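Local coordinates for hypothetical protein TT1662 (Thermus thermophilus, PDB 1UFO) that adopts the alpha/beta hydrolase fold and is probably a hydrolase with a serine nucleophile, its substrate unknown, at residues A[39-42]-A[43-46]; A[220-223]-A[224-228]. All blocks are in the same frame, centred on the assembly; numbering follows the deposited sequence.

In the fold
Following the chain from the N terminus, interaction 1 comes first: residues 39-46 carry helix 37-42 off its last turn and into the loop that leads to strand 52-56, against side chains of strands 25-30 and 52-56. Interaction 2 lies far along the sequence, where residues 220-228 start the C-terminal helix 221-236 beside strand 207-212, an outermost strand of the chain's sheet. Interaction 1 closes a helix's last turn and interaction 2 opens the first turns of another; both are local, in series, neither nested nor crossed. In space they meet: their centres lie about 10 Å apart, and Leu43 O, Pro45 CD and Gly46 O of interaction 1 pack against Ala224 and Leu228 of interaction 2.

Interaction 1: residues A[39-42]-A[43-46]; sequences HILA and LLPG
Leu43 meets His39 in two ways, through the backbone and over the imidazole. Its N points back into the last turn of helix 37-42, where it reaches Ile40 O at 3.1 Å with an N-H...O angle of 139°, and His39 O only weakly, at 3.3 Å. One N-H divided between the i-3 and i-4 carbonyls is evidence that the helix is ending here. The side chain of Leu43 then turns back along the helix: CG stands anti to the carbonyl carbon (chi1 -69°), passes close to His39 O, and delivers CD1 over one face of the His39 ring. This is a CH-pi contact, with Leu43 CD1 3.7 Å from the ring centroid and offset toward the rim, nearest to CE1. Cut back to an alanine, this position would probably lose the methyl over the imidazole and open a gap beside Leu219, which Leu43 also touches. Leu44 N makes the straighter bond, 3.1 Å to Leu41 O at 160°, also i to i-3. The Leu44 side chain lies on the sheet-facing side of the turn, its CG 3.6 Å from Ile40 O, while its CD1 only grazes Leu41 CD2; with Ile40 and Leu41 it faces Ala29 of strand 25-30, placing the helix end on the central sheet of the alpha/beta hydrolase fold. Pro45 adds a light touch, its CD 4.0 Å from Ala42 O, and, lacking an N-H, cannot continue the bonding pattern. The chemistry is therefore divided: i-to-i-3 amide bonds hold the turn, apolar branches seat its buried side on the sheet, and one leucine methyl covers a face of the His39 ring on the outer side.

Interaction 2: residues A[220-223]-A[224-228]; sequences TPLM and ARVGL
Val226 has CG1 anti to the backbone N (chi1 170°), which leaves CG2 anti to the carbonyl carbon, beside the backbone N and turned back toward Leu222 O in the preceding turn. These turns follow a helix N-cap: Thr220 OG1 accepts from Met223 N at 3.1 Å, and the nearly straight N-H...O angle of 167° supports calling it a capping bond. Thr220 OG1 is also hydrogen-bonded to Glu212, linking the start of the C-terminal helix of this alpha/beta hydrolase fold to strand 207-212. Beyond the cap, regular i-to-i-4 bonds take over, beginning with Ala224 N to Thr220 O at 2.9 Å and continuing through the amides of Arg225, Val226 and Gly227, which reach Pro221 O, Leu222 O and Met223 O in turn.

Leu222 and Val226 lie one turn apart on the same side of the helix. Their branches approach loosely, Leu222 CD1 to Val226 CG2 at 4.3 Å, and both pack on Phe210 of strand 207-212. They also meet the second subunit, where Val226 packs on its own counterpart. Arg225 starts beside the turn, its CB against Pro221 O and Leu222 O, but the chain bends at chi2 (65°) and carries the guanidinium away to a salt bridge with Glu236 of the second subunit. Met223, a selenomethionine, sends its extended chain toward Ala215 and Glu212. Val226 CG2 rests 3.4 Å from Leu222 O.

Interaction 1: residues A[39-42]-A[43-46]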
loop_
_atom_site.group_PDB
_atom_site.type_symbol
_atom_site.label_atom_id
_atom_site.label_comp_id
_atom_site.label_asym_id
_atom_site.label_seq_id
_atom_site.Cartn_x
_atom_site.Cartn_y
_atom_site.Cartn_z
ATOM N N HIS A 39 9.814 20.705 5.982
ATOM C CA HIS A 39 9.105 20.194 4.801
ATOM C C HIS A 39 8.720 18.713 4.980
ATOM O O HIS A 39 7.578 18.348 4.746
ATOM C CB HIS A 39 10.004 20.332 3.566
ATOM C CG HIS A 39 9.303 19.975 2.303
ATOM N ND1 HIS A 39 9.843 19.107 1.377
ATOM C CD2 HIS A 39 8.096 20.357 1.819
ATOM C CE1 HIS A 39 8.995 18.985 0.362
ATOM N NE2 HIS A 39 7.921 19.735 0.599
ATOM N N ILE A 40 9.672 17.882 5.411
ATOM C CA ILE A 40 9.309 16.443 5.494
ATOM C C ILE A 40 8.238 16.197 6.595
ATOM O O ILE A 40 7.295 15.421 6.363
ATOM C CB ILE A 40 10.602 15.572 5.688
ATOM C CG1 ILE A 40 10.231 14.082 5.655
ATOM C CG2 ILE A 40 11.249 15.837 7.036
ATOM C CD1 ILE A 40 9.788 13.682 4.301
ATOM N N LEU A 41 8.260 16.914 7.730
ATOM C CA LEU A 41 7.213 16.661 8.740
ATOM C C LEU A 41 5.828 17.143 8.214
ATOM O O LEU A 41 4.815 16.510 8.503
ATOM C CB LEU A 41 7.544 17.340 10.056
ATOM C CG LEU A 41 8.798 16.689 10.702
ATOM C CD1 LEU A 41 8.839 17.230 12.142
ATOM C CD2 LEU A 41 8.773 15.157 10.709
ATOM N N ALA A 42 5.812 18.218 7.411
ATOM C CA ALA A 42 4.549 18.712 6.892
ATOM C C ALA A 42 3.903 17.733 5.894
ATOM O O ALA A 42 2.710 17.814 5.695
ATOM C CB ALA A 42 4.775 20.066 6.176
ATOM N N LEU A 43 4.733 16.853 5.328
ATOM C CA LEU A 43 4.203 15.866 4.345
ATOM C C LEU A 43 3.717 14.594 5.080
ATOM O O LEU A 43 3.332 13.609 4.368
ATOM C CB LEU A 43 5.362 15.524 3.352
ATOM C CG LEU A 43 5.757 16.698 2.406
ATOM C CD1 LEU A 43 7.111 16.392 1.782
ATOM C CD2 LEU A 43 4.661 16.985 1.406
ATOM N N LEU A 44 3.725 14.560 6.402
ATOM C CA LEU A 44 3.233 13.398 7.151
ATOM C C LEU A 44 1.986 13.803 7.973
ATOM O O LEU A 44 1.944 13.647 9.178
ATOM C CB LEU A 44 4.315 12.818 8.067
ATOM C CG LEU A 44 5.591 12.416 7.295
ATOM C CD1 LEU A 44 6.715 12.032 8.220
ATOM C CD2 LEU A 44 5.351 11.249 6.346
ATOM N N PRO A 45 0.971 14.302 7.296
ATOM C CA PRO A 45 -0.240 14.695 8.034
ATOM C C PRO A 45 -0.888 13.497 8.748
ATOM O O PRO A 45 -0.896 12.373 8.250
ATOM C CB PRO A 45 -1.125 15.286 6.921
ATOM C CG PRO A 45 -0.824 14.394 5.740
ATOM C CD PRO A 45 0.734 14.345 5.835
ATOM N N GLY A 46 -1.443 13.767 9.941
ATOM C CA GLY A 46 -2.113 12.760 10.724
ATOM C C GLY A 46 -1.277 11.798 11.568
ATOM O O GLY A 46 -1.817 11.057 12.380
#

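Interaction 2: residues A[220-223]-A[224-228]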
loop_
_atom_site.group_PDB
_atom_site.type_symbol
_atom_site.label_atom_id
_atom_site.label_comp_id
_atom_site.label_asym_id
_atom_site.label_seq_id
_atom_site.Cartn_x
_atom_site.Cartn_y
_atom_site.Cartn_z
ATOM N N THR A 220 2.829 12.112 -1.672
ATOM C CA THR A 220 1.390 12.483 -1.728
ATOM C C THR A 220 0.652 12.140 -0.456
ATOM O O THR A 220 1.065 11.264 0.322
ATOM C CB THR A 220 0.628 11.732 -2.851
ATOM O OG1 THR A 220 0.637 10.325 -2.528
ATOM C CG2 THR A 220 1.313 11.924 -4.161
ATOM N N PRO A 221 -0.486 12.763 -0.228
ATOM C CA PRO A 221 -1.252 12.469 0.980
ATOM C C PRO A 221 -1.670 11.008 0.990
ATOM O O PRO A 221 -1.692 10.434 2.076
ATOM C CB PRO A 221 -2.494 13.352 0.891
ATOM C CG PRO A 221 -1.935 14.640 0.116
ATOM C CD PRO A 221 -1.044 13.913 -0.996
ATOM N N LEU A 222 -1.984 10.418 -0.168
ATOM C CA LEU A 222 -2.366 8.981 -0.158
ATOM C C LEU A 222 -1.150 8.101 0.279
ATOM O O LEU A 222 -1.303 7.168 1.065
ATOM C CB LEU A 222 -2.858 8.517 -1.536
ATOM C CG LEU A 222 -3.254 7.033 -1.573
ATOM C CD1 LEU A 222 -4.355 6.634 -0.561
ATOM C CD2 LEU A 222 -3.734 6.690 -2.998
HETATM N N MSE A 223 0.048 8.402 -0.227
HETATM C CA MSE A 223 1.238 7.684 0.233
HETATM C C MSE A 223 1.391 7.854 1.739
HETATM O O MSE A 223 1.692 6.910 2.428
HETATM C CB MSE A 223 2.476 8.264 -0.479
HETATM C CG MSE A 223 2.683 7.813 -1.940
HETATM SE SE MSE A 223 4.185 8.751 -2.632
HETATM C CE MSE A 223 3.667 8.700 -4.542
ATOM N N ALA A 224 1.196 9.056 2.264
ATOM C CA ALA A 224 1.386 9.196 3.696
ATOM C C ALA A 224 0.434 8.349 4.467
ATOM O O ALA A 224 0.793 7.762 5.468
ATOM C CB ALA A 224 1.223 10.697 4.066
ATOM N N ARG A 225 -0.843 8.320 4.037
ATOM C CA ARG A 225 -1.862 7.550 4.721
ATOM C C ARG A 225 -1.546 6.032 4.681
ATOM O O ARG A 225 -1.672 5.339 5.700
ATOM C CB ARG A 225 -3.233 7.867 4.077
ATOM C CG ARG A 225 -4.449 7.110 4.764
ATOM C CD ARG A 225 -4.563 7.635 6.178
ATOM N NE ARG A 225 -5.832 7.454 6.944
ATOM C CZ ARG A 225 -6.910 8.266 6.925
ATOM N NH1 ARG A 225 -7.908 7.949 7.721
ATOM N NH2 ARG A 225 -7.035 9.349 6.158
ATOM N N VAL A 226 -1.034 5.543 3.540
ATOM C CA VAL A 226 -0.686 4.118 3.474
ATOM C C VAL A 226 0.537 3.807 4.373
ATOM O O VAL A 226 0.631 2.775 5.024
ATOM C CB VAL A 226 -0.416 3.716 2.006
ATOM C CG1 VAL A 226 0.176 2.336 1.936
ATOM C CG2 VAL A 226 -1.747 3.758 1.265
ATOM N N GLY A 227 1.481 4.752 4.420
ATOM C CA GLY A 227 2.663 4.540 5.229
ATOM C C GLY A 227 2.281 4.491 6.721
ATOM O O GLY A 227 2.905 3.722 7.452
ATOM N N LEU A 228 1.286 5.268 7.136
ATOM C CA LEU A 228 0.867 5.277 8.527
ATOM C C LEU A 228 0.231 3.910 8.877
ATOM O O LEU A 228 0.490 3.349 9.939
ATOM C CB LEU A 228 -0.132 6.418 8.722
ATOM C CG LEU A 228 -0.702 6.568 10.139
ATOM C CD1 LEU A 228 0.416 6.892 11.163
ATOM C CD2 LEU A 228 -1.669 7.760 10.041
#